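Local coordinates for protein ribosomal large subunit pseudouridine synthase D (PDB 1PRZ) that catalyses the isomerisation of specific uridines in 23S ribosomal RNA to pseudouridine, as a member of the RluA family of pseudouridine synthases, at residues A[19-24]-A[69-74]; A[208-213]-A[221-226]. All blocks are in the same frame, centred on the assembly; numbering follows the deposited sequence.

Contact 1: A[19-24]-A[69-74]; sequences IIVINK and TGLMVV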
loop_
_atom_site.group_PDB
_atom_site.type_symbol
_atom_site.label_atom_id
_atom_site.label_comp_id
_atom_site.label_asym_id
_atom_site.label_seq_id
_atom_site.Cartn_x
_atom_site.Cartn_y
_atom_site.Cartn_z
ATOM N N ILE A 19 19.843 -7.759 1.153
ATOM C CA ILE A 19 18.473 -7.400 0.821
ATOM C C ILE A 19 18.341 -6.525 -0.405
ATOM O O ILE A 19 19.316 -5.905 -0.878
ATOM C CB ILE A 19 17.780 -6.670 2.030
ATOM C CG1 ILE A 19 18.530 -5.378 2.365
ATOM C CG2 ILE A 19 17.749 -7.579 3.261
ATOM C CD1 ILE A 19 17.809 -4.544 3.435
ATOM N N ILE A 20 17.116 -6.503 -0.926
ATOM C CA ILE A 20 16.763 -5.658 -2.044
ATOM C C ILE A 20 15.474 -4.944 -1.596
ATOM O O ILE A 20 14.576 -5.578 -1.020
ATOM C CB ILE A 20 16.420 -6.443 -3.324
ATOM C CG1 ILE A 20 17.613 -7.272 -3.804
ATOM C CG2 ILE A 20 16.047 -5.465 -4.398
ATOM C CD1 ILE A 20 17.256 -8.198 -4.971
ATOM N N VAL A 21 15.401 -3.645 -1.832
ATOM C CA VAL A 21 14.202 -2.873 -1.504
ATOM C C VAL A 21 13.761 -2.314 -2.847
ATOM O O VAL A 21 14.586 -1.761 -3.577
ATOM C CB VAL A 21 14.536 -1.733 -0.517
ATOM C CG1 VAL A 21 13.287 -0.886 -0.256
ATOM C CG2 VAL A 21 15.059 -2.324 0.794
ATOM N N ILE A 22 12.484 -2.490 -3.189
ATOM C CA ILE A 22 11.968 -2.012 -4.447
ATOM C C ILE A 22 10.794 -1.082 -4.233
ATOM O O ILE A 22 10.199 -1.043 -3.155
ATOM C CB ILE A 22 11.492 -3.182 -5.364
ATOM C CG1 ILE A 22 10.367 -3.963 -4.676
ATOM C CG2 ILE A 22 12.669 -4.111 -5.690
ATOM C CD1 ILE A 22 9.686 -5.036 -5.545
ATOM N N ASN A 23 10.485 -0.323 -5.272
ATOM C CA ASN A 23 9.321 0.576 -5.253
ATOM C C ASN A 23 8.428 -0.074 -6.310
ATOM O O ASN A 23 8.658 0.066 -7.520
ATOM C CB ASN A 23 9.739 1.986 -5.686
ATOM C CG ASN A 23 8.561 2.933 -5.805
ATOM O OD1 ASN A 23 7.404 2.525 -5.647
ATOM N ND2 ASN A 23 8.853 4.214 -6.102
ATOM N N LYS A 24 7.414 -0.801 -5.854
ATOM C CA LYS A 24 6.564 -1.510 -6.779
ATOM C C LYS A 24 5.489 -0.654 -7.430
ATOM O O LYS A 24 4.834 0.131 -6.773
ATOM C CB LYS A 24 5.894 -2.686 -6.059
ATOM C CG LYS A 24 5.157 -3.672 -7.007
ATOM C CD LYS A 24 4.313 -4.717 -6.229
ATOM C CE LYS A 24 3.022 -4.128 -5.631
ATOM N NZ LYS A 24 2.123 -3.698 -6.695
ATOM N N THR A 69 0.956 0.730 -4.630
ATOM C CA THR A 69 2.317 1.060 -5.047
ATOM C C THR A 69 3.274 1.179 -3.860
ATOM O O THR A 69 2.832 1.356 -2.723
ATOM C CB THR A 69 2.332 2.396 -5.767
ATOM O OG1 THR A 69 1.610 3.358 -4.971
ATOM C CG2 THR A 69 1.628 2.283 -7.143
ATOM N N GLY A 70 4.575 1.126 -4.111
ATOM C CA GLY A 70 5.467 1.321 -2.985
ATOM C C GLY A 70 6.499 0.308 -2.546
ATOM O O GLY A 70 6.709 -0.744 -3.181
ATOM N N LEU A 71 7.078 0.603 -1.380
ATOM C CA LEU A 71 8.193 -0.180 -0.846
ATOM C C LEU A 71 7.913 -1.575 -0.358
ATOM O O LEU A 71 6.906 -1.843 0.311
ATOM C CB LEU A 71 8.905 0.607 0.284
ATOM C CG LEU A 71 9.353 2.025 -0.116
ATOM C CD1 LEU A 71 9.764 2.834 1.158
ATOM C CD2 LEU A 71 10.527 1.943 -1.132
HETATM N N MSE A 72 8.860 -2.453 -0.679
HETATM C CA MSE A 72 8.845 -3.832 -0.244
HETATM C C MSE A 72 10.314 -4.218 -0.061
HETATM O O MSE A 72 11.176 -3.759 -0.850
HETATM C CB MSE A 72 8.263 -4.746 -1.312
HETATM C CG MSE A 72 6.787 -4.887 -1.339
HETATM SE SE MSE A 72 6.402 -5.918 -2.941
HETATM C CE MSE A 72 7.406 -7.558 -2.526
ATOM N N VAL A 73 10.604 -5.004 0.970
ATOM C CA VAL A 73 11.960 -5.513 1.169
ATOM C C VAL A 73 11.938 -7.026 0.857
ATOM O O VAL A 73 10.992 -7.744 1.219
ATOM C CB VAL A 73 12.535 -5.257 2.586
ATOM C CG1 VAL A 73 11.706 -5.981 3.659
ATOM C CG2 VAL A 73 14.002 -5.701 2.623
ATOM N N VAL A 74 12.977 -7.472 0.150
ATOM C CA VAL A 74 13.103 -8.843 -0.293
ATOM C C VAL A 74 14.454 -9.349 0.185
ATOM O O VAL A 74 15.449 -8.601 0.139
ATOM C CB VAL A 74 13.027 -8.857 -1.833
ATOM C CG1 VAL A 74 13.305 -10.249 -2.380
ATOM C CG2 VAL A 74 11.626 -8.336 -2.269
#
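Ile22 lays its CG1 alongside CB of Met72, a selenomethionine, at 4.0 Å, the two side chains pointing the same way from one face of an antiparallel pair. CG1 sits between the backbone N and the carbonyl carbon (chi1 61°), a rotation that brings this branch close to Met72. On the same face Lys24 crosses Met72 at its selenium, CD 4.1 Å from SE. The lysine chain bends about CG-CD and again about CD-CE, and its NZ donates to the carbonyl oxygens of Thr68, Leu28 and Asp65, the last the catalytic aspartate by similarity; the amine is thus gripped by backbone beside the active site. On the other face CG1 of Val21 meets CD2 of Leu71 at 4.0 Å, and CG2 of Val21 meets CG2 of Val73. Six backbone bonds join Ile20 with Val74, Ile22 with Met72 and Lys24 with Gly70. The last pair is less regular: Lys24 N reaches Gly70 O at 2.8 Å from above the carbonyl plane, where the chain turns a corner. Gly70 has phi 122°, at which a CB would jam against the preceding carbonyl oxygen. Helix 41-48 packs on the face of Ile20, Ile22 and Val74, Trp223 of strand 220-224 on that of Val21 and Leu71, while strand 12-15 pairs with the far edge of strand 19-24.

Contact 2: A[208-213]-A[221-226]; sequences TMLRLY and MEWHAP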
loop_
_atom_site.group_PDB
_atom_site.type_symbol
_atom_site.label_atom_id
_atom_site.label_comp_id
_atom_site.label_asym_id
_atom_site.label_seq_id
_atom_site.Cartn_x
_atom_site.Cartn_y
_atom_site.Cartn_z
ATOM N N THR A 208 4.787 4.209 1.445
ATOM C CA THR A 208 5.677 5.334 1.377
ATOM C C THR A 208 7.011 5.322 2.151
ATOM O O THR A 208 7.967 5.962 1.735
ATOM C CB THR A 208 4.836 6.610 1.723
ATOM O OG1 THR A 208 5.500 7.776 1.216
ATOM C CG2 THR A 208 4.626 6.723 3.243
HETATM N N MSE A 209 7.079 4.590 3.255
HETATM C CA MSE A 209 8.299 4.551 4.076
HETATM C C MSE A 209 8.412 3.158 4.693
HETATM O O MSE A 209 7.412 2.525 5.032
HETATM C CB MSE A 209 8.238 5.647 5.175
HETATM C CG MSE A 209 9.462 5.668 6.106
HETATM SE SE MSE A 209 9.196 4.507 7.611
HETATM C CE MSE A 209 8.290 5.804 8.782
ATOM N N LEU A 210 9.643 2.678 4.810
ATOM C CA LEU A 210 9.905 1.367 5.338
ATOM C C LEU A 210 11.162 1.483 6.197
ATOM O O LEU A 210 12.177 1.995 5.738
ATOM C CB LEU A 210 10.139 0.415 4.175
ATOM C CG LEU A 210 10.580 -0.978 4.557
ATOM C CD1 LEU A 210 9.491 -1.623 5.364
ATOM C CD2 LEU A 210 10.866 -1.762 3.273
ATOM N N ARG A 211 11.083 1.025 7.434
ATOM C CA ARG A 211 12.241 1.116 8.314
ATOM C C ARG A 211 12.443 -0.236 9.017
ATOM O O ARG A 211 11.481 -0.905 9.393
ATOM C CB ARG A 211 12.020 2.259 9.312
ATOM C CG ARG A 211 13.153 2.488 10.290
ATOM C CD ARG A 211 12.624 3.297 11.487
ATOM N NE ARG A 211 12.315 4.660 11.097
ATOM C CZ ARG A 211 11.288 5.378 11.573
ATOM N NH1 ARG A 211 10.458 4.849 12.465
ATOM N NH2 ARG A 211 11.119 6.635 11.157
ATOM N N LEU A 212 13.695 -0.652 9.170
ATOM C CA LEU A 212 13.947 -1.929 9.804
ATOM C C LEU A 212 15.390 -2.023 10.291
ATOM O O LEU A 212 16.229 -1.192 9.947
ATOM C CB LEU A 212 13.657 -3.070 8.810
ATOM C CG LEU A 212 14.470 -3.083 7.501
ATOM C CD1 LEU A 212 15.896 -3.589 7.713
ATOM C CD2 LEU A 212 13.753 -3.966 6.471
ATOM N N TYR A 213 15.654 -3.016 11.127
ATOM C CA TYR A 213 17.023 -3.260 11.591
ATOM C C TYR A 213 17.542 -4.283 10.586
ATOM O O TYR A 213 16.974 -5.375 10.436
ATOM C CB TYR A 213 17.039 -3.849 12.993
ATOM C CG TYR A 213 16.596 -2.857 14.038
ATOM C CD1 TYR A 213 17.390 -1.752 14.370
ATOM C CD2 TYR A 213 15.350 -2.992 14.660
ATOM C CE1 TYR A 213 16.952 -0.795 15.302
ATOM C CE2 TYR A 213 14.899 -2.041 15.589
ATOM C CZ TYR A 213 15.697 -0.954 15.901
ATOM O OH TYR A 213 15.213 -0.028 16.810
HETATM N N MSE A 221 17.747 0.875 9.209
HETATM C CA MSE A 221 17.734 1.497 7.903
HETATM C C MSE A 221 16.325 1.984 7.568
HETATM O O MSE A 221 15.335 1.434 8.056
HETATM C CB MSE A 221 18.270 0.486 6.872
HETATM C CG MSE A 221 19.739 -0.014 7.174
HETATM SE SE MSE A 221 20.379 -0.709 5.530
HETATM C CE MSE A 221 21.189 0.868 4.815
ATOM N N GLU A 222 16.246 3.025 6.757
ATOM C CA GLU A 222 14.952 3.608 6.385
ATOM C C GLU A 222 14.924 4.041 4.929
ATOM O O GLU A 222 15.889 4.635 4.443
ATOM C CB GLU A 222 14.687 4.825 7.278
ATOM C CG GLU A 222 13.441 5.611 6.984
ATOM C CD GLU A 222 13.263 6.734 8.011
ATOM O OE1 GLU A 222 13.114 6.434 9.232
ATOM O OE2 GLU A 222 13.290 7.909 7.592
ATOM N N TRP A 223 13.809 3.772 4.239
ATOM C CA TRP A 223 13.681 4.147 2.840
ATOM C C TRP A 223 12.344 4.823 2.587
ATOM O O TRP A 223 11.390 4.617 3.326
ATOM C CB TRP A 223 13.783 2.915 1.935
ATOM C CG TRP A 223 15.080 2.180 2.116
ATOM C CD1 TRP A 223 16.317 2.525 1.604
ATOM C CD2 TRP A 223 15.282 1.009 2.896
ATOM N NE1 TRP A 223 17.273 1.625 2.032
ATOM C CE2 TRP A 223 16.668 0.683 2.823
ATOM C CE3 TRP A 223 14.437 0.198 3.656
ATOM C CZ2 TRP A 223 17.212 -0.431 3.480
ATOM C CZ3 TRP A 223 14.979 -0.920 4.311
ATOM C CH2 TRP A 223 16.355 -1.218 4.213
ATOM N N HIS A 224 12.299 5.633 1.540
ATOM C CA HIS A 224 11.075 6.339 1.175
ATOM C C HIS A 224 10.887 6.183 -0.310
ATOM O O HIS A 224 11.865 6.118 -1.072
ATOM C CB HIS A 224 11.153 7.837 1.483
ATOM C CG HIS A 224 11.279 8.161 2.945
ATOM N ND1 HIS A 224 12.478 8.073 3.621
ATOM C CD2 HIS A 224 10.364 8.561 3.860
ATOM C CE1 HIS A 224 12.297 8.407 4.886
ATOM N NE2 HIS A 224 11.022 8.710 5.059
ATOM N N ALA A 225 9.624 6.123 -0.712
ATOM C CA ALA A 225 9.272 6.031 -2.120
ATOM C C ALA A 225 8.374 7.223 -2.339
ATOM O O ALA A 225 7.383 7.409 -1.637
ATOM C CB ALA A 225 8.536 4.755 -2.419
ATOM N N PRO A 226 8.716 8.059 -3.326
ATOM C CA PRO A 226 7.897 9.241 -3.595
ATOM C C PRO A 226 6.463 8.877 -3.911
ATOM O O PRO A 226 6.191 7.814 -4.453
ATOM C CB PRO A 226 8.592 9.897 -4.795
ATOM C CG PRO A 226 9.321 8.753 -5.448
ATOM C CD PRO A 226 9.828 7.927 -4.287
HETATM O O HOH W 1 7.845 9.306 0.241
#
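Arg211 and Glu222 run side by side from a non-hydrogen-bonded pair and meet in a salt bridge. From the arginine backbone, CB lies 3.6 Å from Met221 O, and CG, anti to the backbone N (chi1 -179°), comes to 3.3 Å from that same oxygen. CD passes Glu222 OE1 at 3.9 Å, and the bend at chi3 then brings NE to 2.7 Å and NH2 to 2.8 Å from OE1. Two nitrogens therefore hold one oxygen, side-on and in the guanidinium plane; NE meets the anti lone pair of OE1, whereas NH2 comes from above the carboxylate plane, the two flat groups being turned 47° apart. With an alanine in place of Arg211, the Glu222 carboxylate is likely to lose its cationic mate and be free to turn. The strands form a beta hairpin at the end of the large antiparallel sheet of the catalytic domain, 220-224 being its outermost strand, and a classic beta bulge, Thr208 and Met209 both facing Glu96 of strand 94-102, marks the other side of 208-213. On the face shared with the salt bridge, CG of the selenomethionine Met209 stands over the His224 ring in a CH-pi contact. The reverse face is apolar: Leu212 CG meets the edge of the Trp223 indole at CZ3, 3.9 Å away, and Leu210 CD2 touches CE3. Past the last backbone bond, Ala225 N to Thr208 O, a water donates to Ala225 O and also bonds Thr208 OG1.

From the N terminus, the chain lays down strand 19-24, passes through helix 41-48 and the loop that holds Asp65, and returns as 69-74; contact 1 closes this excursion of 44 residues. Contact 2 follows in series, neither nested in contact 1 nor crossing it, and closes a much shorter hairpin connection of seven residues. The centres of the two contacts lie about 9 Å apart, because the small sheet packs against the end of the seven-stranded one. Leu71 is one of the residues that join them: its CD1 lies 3.2 Å from Trp223 O, and its CG packs on CB of Ala225; Val73 touches Leu210 and Leu212. Backbone bonds of Thr69 and Leu71 to Ala207 tie the sheets further at the corner near Gly70.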